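PDB 4Q7O: immunity protein from Neisseria meningitidis, which probably protects its own cell in contact-dependent growth inhibition by neutralising the cognate toxin. Local coordinates for residues Phe78-Phe89 / Leu100-Phe111. Numbering follows the deposited sequence.
Sequences FEYIDKAPSIYF and LIIPINLAYHYF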
ATOM      1  N   PHE B  78       5.201 -16.499  -4.314  1.00  7.90           N
ATOM      2  CA  PHE B  78       6.022 -17.437  -5.080  1.00  8.45           C
ATOM      3  C   PHE B  78       5.251 -18.696  -5.482  1.00  8.94           C
ATOM      4  O   PHE B  78       5.388 -19.200  -6.600  1.00  8.93           O
ATOM      5  CB  PHE B  78       7.269 -17.833  -4.290  1.00  9.63           C
ATOM      6  CG  PHE B  78       8.091 -18.892  -4.958  1.00 10.64           C
ATOM      7  CD1 PHE B  78       8.873 -18.574  -6.059  1.00 11.77           C
ATOM      8  CD2 PHE B  78       8.088 -20.200  -4.491  1.00 11.91           C
ATOM      9  CE1 PHE B  78       9.640 -19.540  -6.676  1.00 13.17           C
ATOM     10  CE2 PHE B  78       8.849 -21.165  -5.113  1.00 13.30           C
ATOM     11  CZ  PHE B  78       9.623 -20.835  -6.206  1.00 13.69           C
ATOM     12  N   GLU B  79       4.419 -19.186  -4.575  1.00  8.94           N
ATOM     13  CA  GLU B  79       3.693 -20.430  -4.819  1.00 10.74           C
ATOM     14  C   GLU B  79       2.723 -20.388  -6.010  1.00  9.69           C
ATOM     15  O   GLU B  79       2.315 -21.444  -6.514  1.00 10.03           O
ATOM     16  CB  GLU B  79       2.997 -20.906  -3.539  1.00 14.86           C
ATOM     17  CG  GLU B  79       3.979 -21.322  -2.443  1.00 20.31           C
ATOM     18  CD  GLU B  79       3.301 -21.930  -1.229  1.00 25.98           C
ATOM     19  OE1 GLU B  79       4.021 -22.363  -0.304  1.00 28.56           O
ATOM     20  OE2 GLU B  79       2.051 -21.969  -1.195  1.00 28.84           O
ATOM     21  N   TYR B  80       2.362 -19.189  -6.472  1.00  8.07           N
ATOM     22  CA  TYR B  80       1.491 -19.086  -7.639  1.00  8.65           C
ATOM     23  C   TYR B  80       2.167 -19.549  -8.920  1.00  8.70           C
ATOM     24  O   TYR B  80       1.489 -20.013  -9.834  1.00  9.74           O
ATOM     25  CB  TYR B  80       0.974 -17.655  -7.842  1.00  8.12           C
ATOM     26  CG  TYR B  80       0.001 -17.171  -6.789  1.00  8.38           C
ATOM     27  CD1 TYR B  80      -1.210 -17.821  -6.578  1.00  9.38           C
ATOM     28  CD2 TYR B  80       0.282 -16.047  -6.028  1.00  8.87           C
ATOM     29  CE1 TYR B  80      -2.107 -17.386  -5.618  1.00  9.35           C
ATOM     30  CE2 TYR B  80      -0.618 -15.589  -5.070  1.00  9.09           C
ATOM     31  CZ  TYR B  80      -1.807 -16.268  -4.869  1.00  9.99           C
ATOM     32  OH  TYR B  80      -2.700 -15.827  -3.926  1.00 10.94           O
ATOM     33  N   ILE B  81       3.490 -19.409  -9.000  1.00  8.56           N
ATOM     34  CA  ILE B  81       4.179 -19.631 -10.274  1.00  9.04           C
ATOM     35  C   ILE B  81       3.940 -21.042 -10.808  1.00 10.49           C
ATOM     36  O   ILE B  81       3.656 -21.226 -11.993  1.00 12.28           O
ATOM     37  CB  ILE B  81       5.699 -19.338 -10.186  1.00  9.74           C
ATOM     38  CG1 ILE B  81       5.947 -17.891  -9.751  1.00  9.81           C
ATOM     39  CG2 ILE B  81       6.360 -19.600 -11.527  1.00 10.67           C
ATOM     40  CD1 ILE B  81       7.399 -17.589  -9.422  1.00  9.96           C
ATOM     41  N   ASP B  82       4.023 -22.036  -9.928  1.00 11.25           N
ATOM     42  CA  ASP B  82       3.814 -23.423 -10.336  1.00 13.69           C
ATOM     43  C   ASP B  82       2.357 -23.747 -10.682  1.00 13.36           C
ATOM     44  O   ASP B  82       2.081 -24.769 -11.309  1.00 15.59           O
ATOM     45  CB  ASP B  82       4.326 -24.381  -9.254  1.00 17.40           C
ATOM     46  CG  ASP B  82       4.274 -25.833  -9.687  1.00 22.18           C
ATOM     47  OD1 ASP B  82       5.062 -26.213 -10.579  1.00 24.58           O
ATOM     48  OD2 ASP B  82       3.444 -26.591  -9.138  1.00 24.42           O
ATOM     49  N   LYS B  83       1.432 -22.871 -10.293  1.00 10.70           N
ATOM     50  CA  LYS B  83       0.000 -23.144 -10.446  1.00 10.28           C
ATOM     51  C   LYS B  83      -0.645 -22.475 -11.659  1.00  9.80           C
ATOM     52  O   LYS B  83      -1.582 -23.018 -12.236  1.00 10.52           O
ATOM     53  CB  LYS B  83      -0.753 -22.729  -9.182  1.00 10.05           C
ATOM     54  CG  LYS B  83      -0.207 -23.354  -7.909  1.00 11.04           C
ATOM     55  CD  LYS B  83      -0.951 -22.864  -6.676  1.00 12.90           C
ATOM     56  CE  LYS B  83      -0.399 -23.503  -5.407  1.00 15.18           C
ATOM     57  NZ  LYS B  83      -1.265 -23.254  -4.214  1.00 17.15           N
ATOM     58  N   ALA B  84      -0.146 -21.305 -12.047  1.00 10.66           N
ATOM     59  CA  ALA B  84      -0.785 -20.512 -13.096  1.00  9.54           C
ATOM     60  C   ALA B  84       0.181 -19.455 -13.616  1.00  8.64           C
ATOM     61  O   ALA B  84       1.131 -19.099 -12.918  1.00  8.30           O
ATOM     62  CB  ALA B  84      -2.062 -19.848 -12.554  1.00 12.22           C
ATOM     63  N   PRO B  85      -0.067 -18.939 -14.835  1.00  8.70           N
ATOM     64  CA  PRO B  85       0.698 -17.781 -15.314  1.00  8.10           C
ATOM     65  C   PRO B  85       0.636 -16.652 -14.289  1.00  8.15           C
ATOM     66  O   PRO B  85      -0.453 -16.246 -13.855  1.00  7.91           O
ATOM     67  CB  PRO B  85      -0.030 -17.386 -16.599  1.00  9.36           C
ATOM     68  CG  PRO B  85      -0.618 -18.700 -17.097  1.00 10.15           C
ATOM     69  CD  PRO B  85      -1.035 -19.418 -15.839  1.00 10.79           C
ATOM     70  N   SER B  86       1.807 -16.162 -13.906  1.00  8.39           N
ATOM     71  CA  SER B  86       1.929 -15.223 -12.804  1.00  7.57           C
ATOM     72  C   SER B  86       2.734 -13.989 -13.181  1.00  6.65           C
ATOM     73  O   SER B  86       3.395 -13.942 -14.216  1.00  7.86           O
ATOM     74  CB  SER B  86       2.547 -15.907 -11.581  1.00  8.06           C
ATOM     75  OG  SER B  86       1.706 -16.946 -11.094  1.00 10.05           O
ATOM     76  N   ILE B  87       2.691 -12.996 -12.309  1.00  6.51           N
ATOM     77  CA  ILE B  87       3.334 -11.725 -12.569  1.00  6.74           C
ATOM     78  C   ILE B  87       3.934 -11.167 -11.284  1.00  6.27           C
ATOM     79  O   ILE B  87       3.360 -11.295 -10.200  1.00  6.56           O
ATOM     80  CB  ILE B  87       2.336 -10.752 -13.239  1.00  7.12           C
ATOM     81  CG1 ILE B  87       2.951  -9.366 -13.454  1.00  7.68           C
ATOM     82  CG2 ILE B  87       1.019 -10.693 -12.448  1.00  8.57           C
ATOM     83  CD1 ILE B  87       2.132  -8.500 -14.388  1.00  9.65           C
ATOM     84  N   TYR B  88       5.115 -10.579 -11.426  1.00  6.41           N
ATOM     85  CA  TYR B  88       5.874 -10.008 -10.324  1.00  6.34           C
ATOM     86  C   TYR B  88       5.689  -8.504 -10.260  1.00  6.68           C
ATOM     87  O   TYR B  88       5.787  -7.830 -11.276  1.00  8.44           O
ATOM     88  CB  TYR B  88       7.348 -10.344 -10.542  1.00  7.85           C
ATOM     89  CG  TYR B  88       8.338  -9.625  -9.662  1.00  8.47           C
ATOM     90  CD1 TYR B  88       8.671 -10.113  -8.403  1.00  8.62           C
ATOM     91  CD2 TYR B  88       8.995  -8.495 -10.120  1.00 10.29           C
ATOM     92  CE1 TYR B  88       9.614  -9.471  -7.611  1.00  8.93           C
ATOM     93  CE2 TYR B  88       9.933  -7.851  -9.342  1.00 11.64           C
ATOM     94  CZ  TYR B  88      10.236  -8.340  -8.089  1.00 10.61           C
ATOM     95  OH  TYR B  88      11.180  -7.694  -7.325  1.00 12.24           O
ATOM     96  N   PHE B  89       5.423  -7.987  -9.065  1.00  5.52           N
ATOM     97  CA  PHE B  89       5.380  -6.552  -8.818  1.00  5.74           C
ATOM     98  C   PHE B  89       6.390  -6.181  -7.757  1.00  7.60           C
ATOM     99  O   PHE B  89       6.602  -6.930  -6.804  1.00  8.02           O
ATOM    100  CB  PHE B  89       3.999  -6.130  -8.304  1.00  5.58           C
ATOM    101  CG  PHE B  89       2.938  -6.144  -9.342  1.00  5.91           C
ATOM    102  CD1 PHE B  89       2.311  -7.333  -9.693  1.00  7.31           C
ATOM    103  CD2 PHE B  89       2.539  -4.964  -9.955  1.00  7.26           C
ATOM    104  CE1 PHE B  89       1.314  -7.349 -10.651  1.00  8.34           C
ATOM    105  CE2 PHE B  89       1.538  -4.971 -10.914  1.00  8.39           C
ATOM    106  CZ  PHE B  89       0.926  -6.159 -11.262  1.00  9.18           C
ATOM    107  N   LEU B 100       5.738  -8.610  -4.588  1.00  6.39           N
ATOM    108  CA  LEU B 100       4.539  -9.435  -4.579  1.00  6.23           C
ATOM    109  C   LEU B 100       4.400 -10.162  -5.897  1.00  6.50           C
ATOM    110  O   LEU B 100       4.603  -9.578  -6.956  1.00  7.85           O
ATOM    111  CB  LEU B 100       3.305  -8.557  -4.355  1.00  6.97           C
ATOM    112  CG  LEU B 100       1.928  -9.222  -4.447  1.00  8.30           C
ATOM    113  CD1 LEU B 100       1.723 -10.214  -3.324  1.00  9.73           C
ATOM    114  CD2 LEU B 100       0.817  -8.179  -4.429  1.00  8.09           C
ATOM    115  N   ILE B 101       4.033 -11.435  -5.826  1.00  5.36           N
ATOM    116  CA  ILE B 101       3.680 -12.197  -7.016  1.00  6.37           C
ATOM    117  C   ILE B 101       2.216 -12.610  -6.927  1.00  6.51           C
ATOM    118  O   ILE B 101       1.760 -13.067  -5.880  1.00  6.99           O
ATOM    119  CB  ILE B 101       4.578 -13.431  -7.165  1.00  7.16           C
ATOM    120  CG1 ILE B 101       6.020 -12.992  -7.460  1.00  7.02           C
ATOM    121  CG2 ILE B 101       4.046 -14.355  -8.243  1.00  7.73           C
ATOM    122  CD1 ILE B 101       7.062 -14.086  -7.234  1.00  7.72           C
ATOM    123  N   ILE B 102       1.476 -12.425  -8.018  1.00  7.03           N
ATOM    124  CA  ILE B 102       0.081 -12.848  -8.091  1.00  6.65           C
ATOM    125  C   ILE B 102      -0.208 -13.493  -9.451  1.00  6.44           C
ATOM    126  O   ILE B 102       0.553 -13.304 -10.397  1.00  7.56           O
ATOM    127  CB  ILE B 102      -0.893 -11.666  -7.851  1.00  7.23           C
ATOM    128  CG1 ILE B 102      -0.574 -10.489  -8.780  1.00  6.45           C
ATOM    129  CG2 ILE B 102      -0.865 -11.238  -6.395  1.00  8.08           C
ATOM    130  CD1 ILE B 102      -1.594  -9.346  -8.691  1.00  6.85           C
ATOM    131  N   PRO B 103      -1.307 -14.254  -9.557  1.00  6.53           N
ATOM    132  CA  PRO B 103      -1.669 -14.752 -10.889  1.00  7.35           C
ATOM    133  C   PRO B 103      -1.995 -13.605 -11.841  1.00  7.04           C
ATOM    134  O   PRO B 103      -2.525 -12.576 -11.415  1.00  7.24           O
ATOM    135  CB  PRO B 103      -2.938 -15.572 -10.624  1.00  7.29           C
ATOM    136  CG  PRO B 103      -2.865 -15.938  -9.165  1.00  8.13           C
ATOM    137  CD  PRO B 103      -2.232 -14.737  -8.514  1.00  7.95           C
ATOM    138  N   ILE B 104      -1.694 -13.781 -13.122  1.00  7.29           N
ATOM    139  CA  ILE B 104      -2.022 -12.775 -14.124  1.00  8.66           C
ATOM    140  C   ILE B 104      -3.522 -12.442 -14.148  1.00  8.15           C
ATOM    141  O   ILE B 104      -3.900 -11.292 -14.323  1.00  7.12           O
ATOM    142  CB  ILE B 104      -1.491 -13.187 -15.518  1.00 10.53           C
ATOM    143  CG1 ILE B 104       0.037 -13.079 -15.536  1.00 11.70           C
ATOM    144  CG2 ILE B 104      -2.085 -12.321 -16.616  1.00 11.09           C
ATOM    145  CD1 ILE B 104       0.688 -13.682 -16.759  1.00 13.47           C
ATOM    146  N   ASN B 105      -4.380 -13.429 -13.936  1.00  8.04           N
ATOM    147  CA  ASN B 105      -5.815 -13.154 -13.914  1.00  7.97           C
ATOM    148  C   ASN B 105      -6.169 -12.133 -12.844  1.00  6.44           C
ATOM    149  O   ASN B 105      -6.946 -11.201 -13.080  1.00  7.00           O
ATOM    150  CB  ASN B 105      -6.613 -14.436 -13.662  1.00  9.42           C
ATOM    151  CG  ASN B 105      -6.644 -15.352 -14.857  1.00 13.74           C
ATOM    152  OD1 ASN B 105      -6.293 -14.961 -15.975  1.00 15.64           O
ATOM    153  ND2 ASN B 105      -7.090 -16.581 -14.633  1.00 14.88           N
ATOM    154  N   LEU B 106      -5.611 -12.314 -11.653  1.00  6.43           N
ATOM    155  CA  LEU B 106      -5.848 -11.365 -10.571  1.00  6.67           C
ATOM    156  C   LEU B 106      -5.244 -10.006 -10.894  1.00  6.47           C
ATOM    157  O   LEU B 106      -5.845  -8.975 -10.606  1.00  6.51           O
ATOM    158  CB  LEU B 106      -5.321 -11.909  -9.237  1.00  6.76           C
ATOM    159  CG  LEU B 106      -5.462 -10.949  -8.049  1.00  7.33           C
ATOM    160  CD1 LEU B 106      -6.915 -10.582  -7.779  1.00  8.81           C
ATOM    161  CD2 LEU B 106      -4.833 -11.536  -6.805  1.00  8.51           C
ATOM    162  N   ALA B 107      -4.065  -9.997 -11.509  1.00  6.03           N
ATOM    163  CA  ALA B 107      -3.477  -8.731 -11.950  1.00  6.23           C
ATOM    164  C   ALA B 107      -4.405  -7.980 -12.903  1.00  6.11           C
ATOM    165  O   ALA B 107      -4.614  -6.776 -12.748  1.00  6.95           O
ATOM    166  CB  ALA B 107      -2.127  -8.954 -12.599  1.00  7.78           C
ATOM    167  N   TYR B 108      -4.969  -8.679 -13.883  1.00  6.90           N
ATOM    168  CA  TYR B 108      -5.920  -8.029 -14.782  1.00  7.27           C
ATOM    169  C   TYR B 108      -7.142  -7.475 -14.046  1.00  7.61           C
ATOM    170  O   TYR B 108      -7.635  -6.403 -14.376  1.00  8.22           O
ATOM    171  CB  TYR B 108      -6.350  -8.966 -15.910  1.00  9.88           C
ATOM    172  CG  TYR B 108      -5.453  -8.878 -17.117  1.00 13.23           C
ATOM    173  CD1 TYR B 108      -5.641  -7.887 -18.078  1.00 15.76           C
ATOM    174  CD2 TYR B 108      -4.415  -9.773 -17.299  1.00 15.61           C
ATOM    175  CE1 TYR B 108      -4.819  -7.800 -19.191  1.00 17.25           C
ATOM    176  CE2 TYR B 108      -3.589  -9.695 -18.416  1.00 15.75           C
ATOM    177  CZ  TYR B 108      -3.796  -8.708 -19.353  1.00 17.50           C
ATOM    178  OH  TYR B 108      -2.969  -8.626 -20.451  1.00 20.38           O
ATOM    179  N   HIS B 109      -7.623  -8.221 -13.059  1.00  7.76           N
ATOM    180  CA  HIS B 109      -8.701  -7.780 -12.176  1.00  8.08           C
ATOM    181  C   HIS B 109      -8.319  -6.448 -11.525  1.00  7.12           C
ATOM    182  O   HIS B 109      -9.074  -5.475 -11.585  1.00  7.77           O
ATOM    183  CB  HIS B 109      -8.932  -8.888 -11.138  1.00 10.40           C
ATOM    184  CG  HIS B 109      -9.968  -8.590 -10.097  1.00 15.29           C
ATOM    185  ND1 HIS B 109     -11.317  -8.542 -10.376  1.00 18.16           N
ATOM    186  CD2 HIS B 109      -9.854  -8.419  -8.760  1.00 16.72           C
ATOM    187  CE1 HIS B 109     -11.987  -8.314  -9.258  1.00 17.80           C
ATOM    188  NE2 HIS B 109     -11.124  -8.238  -8.262  1.00 18.41           N
ATOM    189  N   TYR B 110      -7.130  -6.384 -10.937  1.00  6.22           N
ATOM    190  CA  TYR B 110      -6.672  -5.135 -10.331  1.00  5.83           C
ATOM    191  C   TYR B 110      -6.519  -4.005 -11.341  1.00  6.00           C
ATOM    192  O   TYR B 110      -6.901  -2.873 -11.064  1.00  7.06           O
ATOM    193  CB  TYR B 110      -5.346  -5.338  -9.611  1.00  5.72           C
ATOM    194  CG  TYR B 110      -5.426  -6.085  -8.300  1.00  5.94           C
ATOM    195  CD1 TYR B 110      -6.443  -5.829  -7.386  1.00  7.36           C
ATOM    196  CD2 TYR B 110      -4.461  -7.032  -7.964  1.00  5.31           C
ATOM    197  CE1 TYR B 110      -6.501  -6.495  -6.177  1.00  7.24           C
ATOM    198  CE2 TYR B 110      -4.511  -7.708  -6.749  1.00  6.02           C
ATOM    199  CZ  TYR B 110      -5.537  -7.439  -5.864  1.00  6.44           C
ATOM    200  OH  TYR B 110      -5.593  -8.095  -4.662  1.00  7.62           O
ATOM    201  N   PHE B 111      -5.942  -4.299 -12.500  1.00  5.56           N
ATOM    202  CA  PHE B 111      -5.729  -3.260 -13.507  1.00  6.65           C
ATOM    203  C   PHE B 111      -7.048  -2.695 -14.027  1.00  7.50           C
ATOM    204  O   PHE B 111      -7.169  -1.498 -14.285  1.00  7.45           O
ATOM    205  CB  PHE B 111      -4.858  -3.777 -14.655  1.00  8.30           C
ATOM    206  CG  PHE B 111      -3.384  -3.646 -14.396  1.00  9.08           C
ATOM    207  CD1 PHE B 111      -2.808  -4.192 -13.252  1.00 10.43           C
ATOM    208  CD2 PHE B 111      -2.572  -2.959 -15.285  1.00 10.33           C
ATOM    209  CE1 PHE B 111      -1.447  -4.065 -13.011  1.00 11.04           C
ATOM    210  CE2 PHE B 111      -1.211  -2.830 -15.049  1.00 11.12           C
ATOM    211  CZ  PHE B 111      -0.649  -3.385 -13.913  1.00 11.06           C
TER
HETATM  212  O   HOH W   1      -3.389 -16.251 -14.039  1.00 11.87           O
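Ile-87 and Ile-102 pair through two backbone hydrogen bonds in an antiparallel beta hairpin whose second strand, 98-103, runs straight into helix 104-121. Phe-89 and Leu-100 form the next hydrogen-bonded pair on one side; on the other, beyond Ser-86 and Pro-103, Ile-104 N, at the start of the helix, donates to Pro-85 O at 2.9 Å, almost straight at 176°. On the face carrying Ile-87, its CG1 is anti to the backbone N (chi1 177°), which puts CG2 between that N and the carbonyl carbon, where it meets Ala-107 CB of the helix at 3.6 Å. Phe-89 joins the same apolar layer: its CE1 lies 4.0 Å from Ile-102 CD1, while its CZ meets Phe-111 CE1 edge to edge at 3.6 Å. Across the sheet, Ile-101 reaches the 78-83 turn, its CD1 touching Ile-81 CD1. Pro-103, the helix N-cap residue, lies over the Tyr-80 ring in a CH-pi contact, CD 3.6 Å from the centroid. Ser-86 OG donates to Ala-84 O from above the carbonyl plane, linking the strand's first residue to the loop before it. Phe-27 and Phe-28 of helix 22-34 extend the aromatic cluster, packing edge-to-face on Phe-89 and Phe-111 respectively. A water donates to Pro-85 O and accepts from Asn-105 N at 3.0 Å.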